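Local coordinates for protein allantoin racemase (Pseudomonas fluorescens, PDB 5LG5) that racemises allantoin, and probably also interconverts the D and L forms of other 5-monosubstituted hydantoins, as a member of the HyuE racemase family, at residues A164-L178 / Q189-G201. Numbering follows the deposited sequence.
Sequences AELAIREDKAEVICL and QIRQRTGVPVVDG
Ile176 and Val198 pair in parallel, as do Cys177 and Val199, and Ile176 N to Pro197 O (3.0 Å), Val199 N to Ile176 O and Leu178 N to Val199 O are nearly straight hydrogen bonds. This is a beta-alpha-beta unit, with helix 187-194 between strands 175-179 and 198-199. Helices 164-171 and 189-194 cover the Ile176 and Val198 face at 45° to each other. Leu178 branches two ways: CD2 meets Ile190 CD1 at 3.5 Å and Val198 CG1 at 3.9 Å, while CD1 lies on Asp200. Cut back to an alanine, Leu178 would probably leave Ile190 CD1 and Val198 CG1 without the methyl that both touch. With CG1 anti to the carbonyl carbon (chi1 -53°), the CG2 of Val196 falls between the backbone N and the carbonyl carbon and touches Ile176 CG1 at 3.7 Å. The tip of Ile168, CD1, meets the same methyl and Thr194 CB. Thr194 OG1 bonds to Ile190 O at 2.6 Å from above the carbonyl plane, and CG2 packs on Ala164 CB at 3.8 Å. On the opposite face, Val175 CG1 meets Val199 CG2, with Ala103 of helix 95-103 over both. A water links Leu178 O to Gly201 N. Asp200 OD1 caps the next helix at Val202 N, and OD2 bonds to Gly185 N. Backbone bonds thus fix the strand register, and aliphatic side chains join the pair to its helices.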
loop_
_atom_site.group_PDB
_atom_site.type_symbol
_atom_site.label_atom_id
_atom_site.label_comp_id
_atom_site.label_asym_id
_atom_site.label_seq_id
_atom_site.Cartn_x
_atom_site.Cartn_y
_atom_site.Cartn_z
ATOM N N ALA E 164 -16.843 5.822 -20.256
ATOM C CA ALA E 164 -17.678 5.474 -19.113
ATOM C C ALA E 164 -18.181 4.034 -19.226
ATOM O O ALA E 164 -18.189 3.286 -18.242
ATOM C CB ALA E 164 -18.839 6.443 -18.981
ATOM N N GLU E 165 -18.599 3.646 -20.428
ATOM C CA GLU E 165 -19.074 2.282 -20.651
ATOM C C GLU E 165 -17.958 1.271 -20.414
ATOM O O GLU E 165 -18.179 0.214 -19.818
ATOM C CB GLU E 165 -19.677 2.146 -22.055
ATOM C CG GLU E 165 -21.001 2.877 -22.186
ATOM C CD GLU E 165 -21.567 2.860 -23.600
ATOM O OE1 GLU E 165 -20.782 2.681 -24.565
ATOM O OE2 GLU E 165 -22.799 3.059 -23.739
ATOM N N LEU E 166 -16.752 1.610 -20.862
ATOM C CA LEU E 166 -15.607 0.730 -20.666
ATOM C C LEU E 166 -15.242 0.637 -19.188
ATOM O O LEU E 166 -14.910 -0.436 -18.677
ATOM C CB LEU E 166 -14.408 1.219 -21.483
ATOM C CG LEU E 166 -14.511 1.105 -23.005
ATOM C CD1 LEU E 166 -13.330 1.793 -23.682
ATOM C CD2 LEU E 166 -14.561 -0.369 -23.423
ATOM N N ALA E 167 -15.316 1.771 -18.505
ATOM C CA ALA E 167 -15.018 1.816 -17.085
ATOM C C ALA E 167 -15.959 0.895 -16.307
ATOM O O ALA E 167 -15.522 0.119 -15.449
ATOM C CB ALA E 167 -15.116 3.244 -16.578
ATOM N N ILE E 168 -17.243 0.954 -16.637
ATOM C CA ILE E 168 -18.236 0.109 -15.981
ATOM C C ILE E 168 -17.991 -1.365 -16.294
ATOM O O ILE E 168 -17.865 -2.207 -15.386
ATOM C CB ILE E 168 -19.663 0.510 -16.435
ATOM C CG1 ILE E 168 -19.965 1.936 -15.995
ATOM C CG2 ILE E 168 -20.706 -0.474 -15.931
ATOM C CD1 ILE E 168 -21.082 2.603 -16.785
ATOM N N ARG E 169 -17.869 -1.668 -17.580
ATOM C CA ARG E 169 -17.754 -3.051 -18.032
ATOM C C ARG E 169 -16.424 -3.696 -17.660
ATOM O O ARG E 169 -16.392 -4.766 -17.050
ATOM C CB ARG E 169 -17.954 -3.114 -19.550
ATOM C CG ARG E 169 -17.717 -4.479 -20.162
ATOM C CD ARG E 169 -18.199 -4.531 -21.605
ATOM N NE ARG E 169 -17.107 -4.250 -22.534
ATOM C CZ ARG E 169 -16.128 -5.096 -22.842
ATOM N NH1 ARG E 169 -16.070 -6.305 -22.282
ATOM N NH2 ARG E 169 -15.187 -4.719 -23.700
ATOM N N GLU E 170 -15.329 -3.027 -18.009
ATOM C CA GLU E 170 -13.998 -3.583 -17.810
ATOM C C GLU E 170 -13.385 -3.276 -16.446
ATOM O O GLU E 170 -12.718 -4.124 -15.857
ATOM C CB GLU E 170 -13.075 -3.133 -18.939
ATOM C CG GLU E 170 -13.565 -3.583 -20.303
ATOM C CD GLU E 170 -12.662 -3.127 -21.417
ATOM O OE1 GLU E 170 -11.739 -2.329 -21.133
ATOM O OE2 GLU E 170 -12.867 -3.579 -22.568
ATOM N N ASP E 171 -13.573 -2.059 -15.954
ATOM C CA ASP E 171 -12.935 -1.667 -14.706
ATOM C C ASP E 171 -13.829 -1.868 -13.479
ATOM O O ASP E 171 -13.383 -1.663 -12.341
ATOM C CB ASP E 171 -12.460 -0.211 -14.776
ATOM C CG ASP E 171 -11.599 0.066 -15.989
ATOM O OD1 ASP E 171 -10.934 -0.876 -16.450
ATOM O OD2 ASP E 171 -11.588 1.218 -16.481
ATOM N N LYS E 172 -15.090 -2.227 -13.710
ATOM C CA LYS E 172 -16.069 -2.415 -12.612
ATOM C C LYS E 172 -16.400 -1.133 -11.853
ATOM O O LYS E 172 -16.693 -1.163 -10.641
ATOM C CB LYS E 172 -15.647 -3.515 -11.635
ATOM C CG LYS E 172 -15.427 -4.857 -12.309
ATOM C CD LYS E 172 -16.659 -5.235 -13.135
ATOM C CE LYS E 172 -16.431 -6.545 -13.890
ATOM N NZ LYS E 172 -17.580 -7.481 -13.777
ATOM N N ALA E 173 -16.339 -0.007 -12.558
ATOM C CA ALA E 173 -16.797 1.243 -11.986
ATOM C C ALA E 173 -18.293 1.119 -11.709
ATOM O O ALA E 173 -19.039 0.489 -12.479
ATOM C CB ALA E 173 -16.541 2.389 -12.947
ATOM N N GLU E 174 -18.745 1.745 -10.634
ATOM C CA GLU E 174 -20.163 1.736 -10.323
ATOM C C GLU E 174 -20.691 3.147 -10.376
ATOM O O GLU E 174 -21.900 3.381 -10.409
ATOM C CB GLU E 174 -20.394 1.115 -8.955
ATOM C CG GLU E 174 -19.824 -0.287 -8.881
ATOM C CD GLU E 174 -20.162 -0.986 -7.602
ATOM O OE1 GLU E 174 -20.821 -0.354 -6.743
ATOM O OE2 GLU E 174 -19.779 -2.173 -7.463
ATOM N N VAL E 175 -19.758 4.090 -10.379
ATOM C CA VAL E 175 -20.077 5.502 -10.474
ATOM C C VAL E 175 -19.091 6.165 -11.411
ATOM O O VAL E 175 -17.909 5.796 -11.448
ATOM C CB VAL E 175 -20.022 6.193 -9.084
ATOM C CG1 VAL E 175 -20.394 7.676 -9.194
ATOM C CG2 VAL E 175 -20.938 5.486 -8.089
ATOM N N ILE E 176 -19.573 7.134 -12.178
ATOM C CA ILE E 176 -18.693 7.876 -13.060
ATOM C C ILE E 176 -18.501 9.278 -12.528
ATOM O O ILE E 176 -19.464 9.928 -12.137
ATOM C CB ILE E 176 -19.257 7.969 -14.481
ATOM C CG1 ILE E 176 -19.476 6.563 -15.053
ATOM C CG2 ILE E 176 -18.324 8.774 -15.343
ATOM C CD1 ILE E 176 -18.189 5.772 -15.295
ATOM N N CYS E 177 -17.250 9.730 -12.475
ATOM C CA CYS E 177 -16.952 11.130 -12.194
ATOM C C CYS E 177 -16.530 11.846 -13.462
ATOM O O CYS E 177 -15.692 11.340 -14.205
ATOM C CB CYS E 177 -15.831 11.265 -11.143
ATOM S SG CYS E 177 -16.226 10.600 -9.512
ATOM N N LEU E 178 -17.120 13.008 -13.714
ATOM C CA LEU E 178 -16.635 13.885 -14.776
ATOM C C LEU E 178 -15.225 14.335 -14.421
ATOM O O LEU E 178 -14.971 14.751 -13.288
ATOM C CB LEU E 178 -17.553 15.094 -14.920
ATOM C CG LEU E 178 -18.992 14.687 -15.250
ATOM C CD1 LEU E 178 -19.846 15.910 -15.565
ATOM C CD2 LEU E 178 -19.015 13.697 -16.400
ATOM N N GLN E 189 -26.847 13.420 -18.950
ATOM C CA GLN E 189 -26.886 12.722 -20.224
ATOM C C GLN E 189 -26.080 11.422 -20.157
ATOM O O GLN E 189 -26.507 10.390 -20.683
ATOM C CB GLN E 189 -26.361 13.634 -21.342
ATOM C CG GLN E 189 -27.069 14.981 -21.434
ATOM C CD GLN E 189 -26.188 16.150 -21.028
ATOM O OE1 GLN E 189 -25.791 16.270 -19.865
ATOM N NE2 GLN E 189 -25.880 17.024 -21.985
ATOM N N ILE E 190 -24.912 11.478 -19.515
ATOM C CA ILE E 190 -24.060 10.292 -19.333
ATOM C C ILE E 190 -24.735 9.251 -18.444
ATOM O O ILE E 190 -24.649 8.046 -18.712
ATOM C CB ILE E 190 -22.674 10.679 -18.763
ATOM C CG1 ILE E 190 -21.979 11.642 -19.720
ATOM C CG2 ILE E 190 -21.806 9.447 -18.545
ATOM C CD1 ILE E 190 -20.827 12.372 -19.099
ATOM N N ARG E 191 -25.383 9.718 -17.375
ATOM C CA ARG E 191 -26.146 8.831 -16.490
ATOM C C ARG E 191 -27.204 8.067 -17.277
ATOM O O ARG E 191 -27.316 6.840 -17.167
ATOM C CB ARG E 191 -26.843 9.622 -15.381
ATOM C CG ARG E 191 -27.704 8.751 -14.463
ATOM C CD ARG E 191 -28.730 9.605 -13.729
ATOM N NE ARG E 191 -29.450 10.434 -14.698
ATOM C CZ ARG E 191 -29.786 11.706 -14.508
ATOM N NH1 ARG E 191 -29.495 12.313 -13.362
ATOM N NH2 ARG E 191 -30.427 12.371 -15.466
ATOM N N GLN E 192 -27.977 8.804 -18.067
ATOM C CA GLN E 192 -29.038 8.216 -18.876
ATOM C C GLN E 192 -28.468 7.210 -19.864
ATOM O O GLN E 192 -29.064 6.169 -20.127
ATOM C CB GLN E 192 -29.827 9.304 -19.609
ATOM C CG GLN E 192 -30.845 10.032 -18.743
ATOM C CD GLN E 192 -31.883 9.094 -18.128
ATOM O OE1 GLN E 192 -31.632 8.443 -17.107
ATOM N NE2 GLN E 192 -33.040 8.988 -18.778
ATOM N N ARG E 193 -27.289 7.530 -20.384
ATOM C CA ARG E 193 -26.637 6.718 -21.396
ATOM C C ARG E 193 -25.904 5.502 -20.796
ATOM O O ARG E 193 -25.683 4.515 -21.494
ATOM C CB ARG E 193 -25.714 7.615 -22.243
ATOM C CG ARG E 193 -26.483 8.505 -23.246
ATOM C CD ARG E 193 -25.618 9.594 -23.919
ATOM N NE ARG E 193 -24.883 9.182 -25.126
ATOM C CZ ARG E 193 -24.506 10.028 -26.087
ATOM N NH1 ARG E 193 -24.859 11.306 -26.006
ATOM N NH2 ARG E 193 -23.842 9.601 -27.156
ATOM N N THR E 194 -25.544 5.570 -19.509
ATOM C CA THR E 194 -24.815 4.473 -18.836
ATOM C C THR E 194 -25.605 3.658 -17.811
ATOM O O THR E 194 -25.302 2.486 -17.578
ATOM C CB THR E 194 -23.545 4.990 -18.120
ATOM O OG1 THR E 194 -23.907 6.017 -17.183
ATOM C CG2 THR E 194 -22.565 5.554 -19.133
ATOM N N GLY E 195 -26.577 4.290 -17.160
ATOM C CA GLY E 195 -27.332 3.642 -16.099
ATOM C C GLY E 195 -26.672 3.581 -14.725
ATOM O O GLY E 195 -27.092 2.788 -13.872
ATOM N N VAL E 196 -25.646 4.407 -14.504
ATOM C CA VAL E 196 -24.997 4.529 -13.188
ATOM C C VAL E 196 -24.989 5.996 -12.728
ATOM O O VAL E 196 -25.148 6.894 -13.555
ATOM C CB VAL E 196 -23.559 3.940 -13.198
ATOM C CG1 VAL E 196 -23.578 2.530 -13.738
ATOM C CG2 VAL E 196 -22.617 4.818 -14.016
ATOM N N PRO E 197 -24.836 6.248 -11.410
ATOM C CA PRO E 197 -24.737 7.651 -10.971
ATOM C C PRO E 197 -23.524 8.343 -11.580
ATOM O O PRO E 197 -22.462 7.736 -11.671
ATOM C CB PRO E 197 -24.545 7.541 -9.452
ATOM C CG PRO E 197 -25.049 6.165 -9.088
ATOM C CD PRO E 197 -24.730 5.306 -10.280
ATOM N N VAL E 198 -23.687 9.591 -12.003
ATOM C CA VAL E 198 -22.568 10.341 -12.553
ATOM C C VAL E 198 -22.396 11.582 -11.713
ATOM O O VAL E 198 -23.357 12.310 -11.471
ATOM C CB VAL E 198 -22.791 10.735 -14.024
ATOM C CG1 VAL E 198 -21.574 11.464 -14.561
ATOM C CG2 VAL E 198 -23.064 9.503 -14.862
ATOM N N VAL E 199 -21.180 11.814 -11.238
ATOM C CA VAL E 199 -20.952 12.949 -10.362
ATOM C C VAL E 199 -20.245 14.068 -11.115
ATOM O O VAL E 199 -19.253 13.842 -11.795
ATOM C CB VAL E 199 -20.156 12.545 -9.112
ATOM C CG1 VAL E 199 -19.995 13.733 -8.186
ATOM C CG2 VAL E 199 -20.881 11.429 -8.383
ATOM N N ASP E 200 -20.807 15.265 -11.012
ATOM C CA ASP E 200 -20.215 16.474 -11.552
ATOM C C ASP E 200 -19.488 17.146 -10.398
ATOM O O ASP E 200 -20.130 17.617 -9.450
ATOM C CB ASP E 200 -21.315 17.405 -12.097
ATOM C CG ASP E 200 -20.761 18.674 -12.748
ATOM O OD1 ASP E 200 -19.535 18.926 -12.696
ATOM O OD2 ASP E 200 -21.578 19.460 -13.274
ATOM N N GLY E 201 -18.160 17.188 -10.485
ATOM C CA GLY E 201 -17.336 17.758 -9.431
ATOM C C GLY E 201 -17.709 19.190 -9.113
ATOM O O GLY E 201 -17.584 19.645 -7.980
HETATM O O HOH W 1 -15.987 16.934 -12.154
#